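Local structure of thiamine-biosynthesis protein ThiS (Geobacter metallireducens GS-15, 3CWI) at residues L27-G41 / T52-F65. The protein probably serves as the small ubiquitin-like sulfur carrier that supplies sulfur for the thiazole ring in thiamine biosynthesis. Residues are numbered along the deposited sequence; the frame is centred on the assembly and turned at random.
Sequences LKVAQAEYVTVELNG and TTVKDGDAVEFLYF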
loop_
_atom_site.group_PDB
_atom_site.type_symbol
_atom_site.label_atom_id
_atom_site.label_comp_id
_atom_site.label_asym_id
_atom_site.label_seq_id
_atom_site.Cartn_x
_atom_site.Cartn_y
_atom_site.Cartn_z
ATOM N N LEU A 27 7.852 3.998 -0.201
ATOM C CA LEU A 27 7.228 4.961 -1.104
ATOM C C LEU A 27 7.048 6.307 -0.417
ATOM O O LEU A 27 6.557 7.267 -1.021
ATOM C CB LEU A 27 5.857 4.458 -1.575
ATOM C CG LEU A 27 5.811 3.287 -2.548
ATOM C CD1 LEU A 27 4.376 3.049 -3.004
ATOM C CD2 LEU A 27 6.694 3.597 -3.743
ATOM N N LYS A 28 7.457 6.369 0.847
ATOM C CA LYS A 28 7.332 7.574 1.665
ATOM C C LYS A 28 5.999 8.258 1.412
ATOM O O LYS A 28 5.942 9.426 1.021
ATOM C CB LYS A 28 8.492 8.541 1.399
ATOM C CG LYS A 28 8.778 8.832 -0.068
ATOM C CD LYS A 28 9.989 9.754 -0.247
ATOM C CE LYS A 28 11.257 9.181 0.389
ATOM N NZ LYS A 28 11.204 9.222 1.887
ATOM N N VAL A 29 4.926 7.510 1.638
ATOM C CA VAL A 29 3.580 8.021 1.446
ATOM C C VAL A 29 3.298 9.157 2.426
ATOM O O VAL A 29 3.451 8.996 3.634
ATOM C CB VAL A 29 2.533 6.911 1.657
ATOM C CG1 VAL A 29 1.145 7.457 1.390
ATOM C CG2 VAL A 29 2.834 5.738 0.737
ATOM N N ALA A 30 2.878 10.302 1.899
ATOM C CA ALA A 30 2.588 11.468 2.726
ATOM C C ALA A 30 1.489 11.207 3.747
ATOM O O ALA A 30 0.502 10.529 3.456
ATOM C CB ALA A 30 2.201 12.642 1.843
ATOM N N GLN A 31 1.665 11.756 4.946
ATOM C CA GLN A 31 0.674 11.592 6.002
ATOM C C GLN A 31 0.254 10.134 6.122
ATOM O O GLN A 31 -0.934 9.820 6.196
ATOM C CB GLN A 31 -0.540 12.473 5.698
ATOM C CG GLN A 31 -0.202 13.955 5.701
ATOM C CD GLN A 31 -1.353 14.838 5.253
ATOM O OE1 GLN A 31 -1.292 16.063 5.386
ATOM N NE2 GLN A 31 -2.404 14.226 4.709
ATOM N N ALA A 32 1.244 9.248 6.132
ATOM C CA ALA A 32 0.998 7.817 6.241
ATOM C C ALA A 32 0.239 7.475 7.517
ATOM O O ALA A 32 -0.404 6.430 7.598
ATOM C CB ALA A 32 2.318 7.062 6.204
ATOM N N GLU A 33 0.312 8.360 8.507
ATOM C CA GLU A 33 -0.372 8.133 9.778
ATOM C C GLU A 33 -1.871 8.021 9.554
ATOM O O GLU A 33 -2.526 7.133 10.095
ATOM C CB GLU A 33 -0.090 9.277 10.755
ATOM C CG GLU A 33 1.384 9.594 10.949
ATOM C CD GLU A 33 1.825 10.818 10.164
ATOM O OE1 GLU A 33 1.698 10.813 8.921
ATOM O OE2 GLU A 33 2.298 11.789 10.797
ATOM N N TYR A 34 -2.412 8.933 8.753
ATOM C CA TYR A 34 -3.832 8.920 8.465
ATOM C C TYR A 34 -4.136 8.797 6.970
ATOM O O TYR A 34 -4.705 9.698 6.346
ATOM C CB TYR A 34 -4.504 10.156 9.078
ATOM C CG TYR A 34 -4.862 9.974 10.547
ATOM C CD1 TYR A 34 -3.886 9.630 11.489
ATOM C CD2 TYR A 34 -6.185 10.097 10.986
ATOM C CE1 TYR A 34 -4.218 9.408 12.833
ATOM C CE2 TYR A 34 -6.529 9.881 12.331
ATOM C CZ TYR A 34 -5.545 9.535 13.244
ATOM O OH TYR A 34 -5.877 9.310 14.565
ATOM N N VAL A 35 -3.722 7.667 6.405
ATOM C CA VAL A 35 -3.956 7.342 5.001
ATOM C C VAL A 35 -4.624 5.971 5.026
ATOM O O VAL A 35 -4.374 5.180 5.934
ATOM C CB VAL A 35 -2.629 7.255 4.193
ATOM C CG1 VAL A 35 -1.721 6.180 4.771
ATOM C CG2 VAL A 35 -2.928 6.960 2.728
ATOM N N THR A 36 -5.490 5.696 4.059
ATOM C CA THR A 36 -6.164 4.404 3.998
ATOM C C THR A 36 -5.541 3.591 2.875
ATOM O O THR A 36 -5.339 4.097 1.766
ATOM C CB THR A 36 -7.675 4.552 3.699
ATOM O OG1 THR A 36 -8.318 5.241 4.778
ATOM C CG2 THR A 36 -8.317 3.182 3.512
ATOM N N VAL A 37 -5.239 2.328 3.153
ATOM C CA VAL A 37 -4.629 1.479 2.139
ATOM C C VAL A 37 -5.548 0.375 1.648
ATOM O O VAL A 37 -6.147 -0.340 2.443
ATOM C CB VAL A 37 -3.332 0.825 2.664
ATOM C CG1 VAL A 37 -2.700 -0.030 1.564
ATOM C CG2 VAL A 37 -2.353 1.902 3.125
ATOM N N GLU A 38 -5.658 0.249 0.329
ATOM C CA GLU A 38 -6.471 -0.800 -0.275
ATOM C C GLU A 38 -5.546 -1.745 -1.022
ATOM O O GLU A 38 -4.648 -1.308 -1.742
ATOM C CB GLU A 38 -7.507 -0.221 -1.245
ATOM C CG GLU A 38 -8.820 0.180 -0.587
ATOM C CD GLU A 38 -9.905 0.527 -1.595
ATOM O OE1 GLU A 38 -10.209 -0.324 -2.464
ATOM O OE2 GLU A 38 -10.458 1.645 -1.514
ATOM N N LEU A 39 -5.756 -3.043 -0.822
ATOM C CA LEU A 39 -4.954 -4.067 -1.478
ATOM C C LEU A 39 -5.916 -4.985 -2.216
ATOM O O LEU A 39 -6.779 -5.619 -1.606
ATOM C CB LEU A 39 -4.149 -4.863 -0.444
ATOM C CG LEU A 39 -3.359 -6.057 -0.981
ATOM C CD1 LEU A 39 -2.417 -5.602 -2.107
ATOM C CD2 LEU A 39 -2.566 -6.685 0.152
ATOM N N ASN A 40 -5.767 -5.036 -3.535
ATOM C CA ASN A 40 -6.620 -5.850 -4.395
ATOM C C ASN A 40 -8.111 -5.591 -4.151
ATOM O O ASN A 40 -8.923 -6.520 -4.091
ATOM C CB ASN A 40 -6.282 -7.340 -4.229
ATOM C CG ASN A 40 -4.861 -7.665 -4.688
ATOM O OD1 ASN A 40 -4.313 -6.981 -5.555
ATOM N ND2 ASN A 40 -4.274 -8.721 -4.128
ATOM N N GLY A 41 -8.453 -4.312 -4.005
ATOM C CA GLY A 41 -9.835 -3.903 -3.818
ATOM C C GLY A 41 -10.427 -4.041 -2.435
ATOM O O GLY A 41 -11.642 -3.916 -2.256
ATOM N N THR A 52 0.410 -8.093 6.472
ATOM C CA THR A 52 -0.122 -8.082 5.122
ATOM C C THR A 52 1.010 -7.907 4.119
ATOM O O THR A 52 1.818 -6.979 4.223
ATOM C CB THR A 52 -1.157 -6.955 4.967
ATOM O OG1 THR A 52 -2.153 -7.093 5.988
ATOM C CG2 THR A 52 -1.830 -7.024 3.606
ATOM N N THR A 53 1.063 -8.795 3.136
ATOM C CA THR A 53 2.129 -8.743 2.150
ATOM C C THR A 53 1.666 -8.444 0.728
ATOM O O THR A 53 0.629 -8.929 0.278
ATOM C CB THR A 53 2.905 -10.068 2.144
ATOM O OG1 THR A 53 3.136 -10.484 3.499
ATOM C CG2 THR A 53 4.242 -9.891 1.451
ATOM N N VAL A 54 2.460 -7.638 0.036
ATOM C CA VAL A 54 2.186 -7.262 -1.341
ATOM C C VAL A 54 3.166 -8.020 -2.215
ATOM O O VAL A 54 4.373 -7.965 -1.991
ATOM C CB VAL A 54 2.380 -5.748 -1.549
ATOM C CG1 VAL A 54 2.004 -5.371 -2.973
ATOM C CG2 VAL A 54 1.531 -4.974 -0.543
ATOM N N LYS A 55 2.649 -8.744 -3.205
ATOM C CA LYS A 55 3.509 -9.524 -4.091
ATOM C C LYS A 55 3.387 -9.074 -5.543
ATOM O O LYS A 55 2.577 -8.207 -5.867
ATOM C CB LYS A 55 3.150 -11.009 -3.971
ATOM C CG LYS A 55 3.196 -11.528 -2.536
ATOM C CD LYS A 55 2.782 -12.992 -2.447
ATOM C CE LYS A 55 2.804 -13.486 -1.003
ATOM N NZ LYS A 55 2.423 -14.917 -0.903
ATOM N N ASP A 56 4.211 -9.656 -6.410
ATOM C CA ASP A 56 4.181 -9.312 -7.831
ATOM C C ASP A 56 2.752 -9.416 -8.362
ATOM O O ASP A 56 2.056 -10.402 -8.116
ATOM C CB ASP A 56 5.089 -10.259 -8.626
ATOM C CG ASP A 56 5.102 -9.947 -10.113
ATOM O OD1 ASP A 56 5.814 -9.009 -10.528
ATOM O OD2 ASP A 56 4.383 -10.635 -10.871
ATOM N N GLY A 57 2.310 -8.390 -9.078
ATOM C CA GLY A 57 0.974 -8.408 -9.638
ATOM C C GLY A 57 -0.142 -7.847 -8.769
ATOM O O GLY A 57 -1.254 -7.685 -9.253
ATOM N N ASP A 58 0.135 -7.549 -7.500
ATOM C CA ASP A 58 -0.901 -7.009 -6.616
ATOM C C ASP A 58 -1.204 -5.541 -6.941
ATOM O O ASP A 58 -0.371 -4.845 -7.523
ATOM C CB ASP A 58 -0.477 -7.133 -5.147
ATOM C CG ASP A 58 -0.627 -8.546 -4.603
ATOM O OD1 ASP A 58 -1.332 -9.365 -5.234
ATOM O OD2 ASP A 58 -0.057 -8.838 -3.519
ATOM N N ALA A 59 -2.396 -5.082 -6.566
ATOM C CA ALA A 59 -2.810 -3.700 -6.817
ATOM C C ALA A 59 -3.033 -2.979 -5.494
ATOM O O ALA A 59 -3.900 -3.358 -4.712
ATOM C CB ALA A 59 -4.090 -3.678 -7.632
ATOM N N VAL A 60 -2.250 -1.940 -5.244
ATOM C CA VAL A 60 -2.393 -1.191 -4.012
ATOM C C VAL A 60 -2.877 0.219 -4.296
ATOM O O VAL A 60 -2.516 0.828 -5.311
ATOM C CB VAL A 60 -1.056 -1.149 -3.237
ATOM C CG1 VAL A 60 -0.606 -2.568 -2.922
ATOM C CG2 VAL A 60 0.012 -0.443 -4.062
ATOM N N GLU A 61 -3.712 0.736 -3.404
ATOM C CA GLU A 61 -4.245 2.086 -3.563
ATOM C C GLU A 61 -4.093 2.864 -2.262
ATOM O O GLU A 61 -4.310 2.332 -1.176
ATOM C CB GLU A 61 -5.725 2.018 -3.930
ATOM C CG GLU A 61 -6.032 1.244 -5.190
ATOM C CD GLU A 61 -7.518 0.975 -5.332
ATOM O OE1 GLU A 61 -8.049 0.129 -4.578
ATOM O OE2 GLU A 61 -8.157 1.617 -6.186
ATOM N N PHE A 62 -3.713 4.126 -2.386
ATOM C CA PHE A 62 -3.553 4.986 -1.231
ATOM C C PHE A 62 -4.625 6.062 -1.302
ATOM O O PHE A 62 -4.661 6.854 -2.244
ATOM C CB PHE A 62 -2.154 5.605 -1.223
ATOM C CG PHE A 62 -1.052 4.588 -1.154
ATOM C CD1 PHE A 62 -0.980 3.700 -0.091
ATOM C CD2 PHE A 62 -0.106 4.494 -2.166
ATOM C CE1 PHE A 62 0.014 2.729 -0.036
ATOM C CE2 PHE A 62 0.895 3.524 -2.121
ATOM C CZ PHE A 62 0.951 2.648 -1.059
ATOM N N LEU A 63 -5.513 6.067 -0.312
ATOM C CA LEU A 63 -6.608 7.029 -0.280
ATOM C C LEU A 63 -6.616 7.830 1.024
ATOM O O LEU A 63 -6.183 7.342 2.072
ATOM C CB LEU A 63 -7.947 6.298 -0.435
ATOM C CG LEU A 63 -8.061 5.157 -1.460
ATOM C CD1 LEU A 63 -9.468 4.585 -1.409
ATOM C CD2 LEU A 63 -7.733 5.654 -2.855
ATOM N N TYR A 64 -7.112 9.064 0.951
ATOM C CA TYR A 64 -7.182 9.925 2.125
ATOM C C TYR A 64 -8.601 10.439 2.308
ATOM O O TYR A 64 -9.132 11.126 1.440
ATOM C CB TYR A 64 -6.245 11.127 1.986
ATOM C CG TYR A 64 -4.792 10.777 1.779
ATOM C CD1 TYR A 64 -4.292 10.513 0.503
ATOM C CD2 TYR A 64 -3.913 10.725 2.857
ATOM C CE1 TYR A 64 -2.942 10.210 0.308
ATOM C CE2 TYR A 64 -2.572 10.425 2.676
ATOM C CZ TYR A 64 -2.093 10.169 1.400
ATOM O OH TYR A 64 -0.762 9.871 1.228
ATOM N N PHE A 65 -9.209 10.111 3.441
ATOM C CA PHE A 65 -10.562 10.559 3.721
ATOM C C PHE A 65 -10.579 11.703 4.731
ATOM O O PHE A 65 -9.954 11.622 5.787
ATOM C CB PHE A 65 -11.399 9.396 4.244
ATOM C CG PHE A 65 -11.570 8.284 3.252
ATOM C CD1 PHE A 65 -10.497 7.468 2.907
ATOM C CD2 PHE A 65 -12.805 8.064 2.646
ATOM C CE1 PHE A 65 -10.650 6.446 1.968
ATOM C CE2 PHE A 65 -12.970 7.049 1.706
ATOM C CZ PHE A 65 -11.888 6.237 1.366
HETATM O O HOH W 1 -7.881 8.151 5.145
HETATM O O HOH W 2 -6.656 -2.223 -4.443
#
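With CG of Tyr64 anti to its carbonyl carbon (chi1 -58°), the phenol reaches across to the 29-31 loop, where OH donates to Ala30 O at 2.6 Å, tilted slightly from the carbonyl plane. Val35 has CG2 anti to the backbone N, which lays that methyl over one face of the Tyr64 ring, 3.7 Å from its centroid, a CH-pi contact. Exchanging Tyr64 for an alanine would probably leave Ala30 O without this donor and Val35 CG2 without its ring. Phe62, on the helix side of the sheet, takes Val29 CG2 over the centre of one face, while Val37 CG2 and Leu27 CD1 meet its edge; Leu24 of helix 20-26 and Val5 also touch it. This is the ubiquitin-like beta-grasp fold, in which 59-63 runs antiparallel to 36-39 and parallel to 2-5. Thr36 and Leu63, then Glu38 and Glu61, form hydrogen-bonded pairs. On the other face Glu38 OE1 and Glu61 OE1 stand 3.1 Å apart, so one carboxylate may be protonated; a water donates to the latter oxygen. Asn40 OD1 accepts from Ala59 N at 2.9 Å; Asp58 accepts weakly from Asn40 ND2 through OD1, while its OD2 takes Lys55 N from above the carboxylate plane.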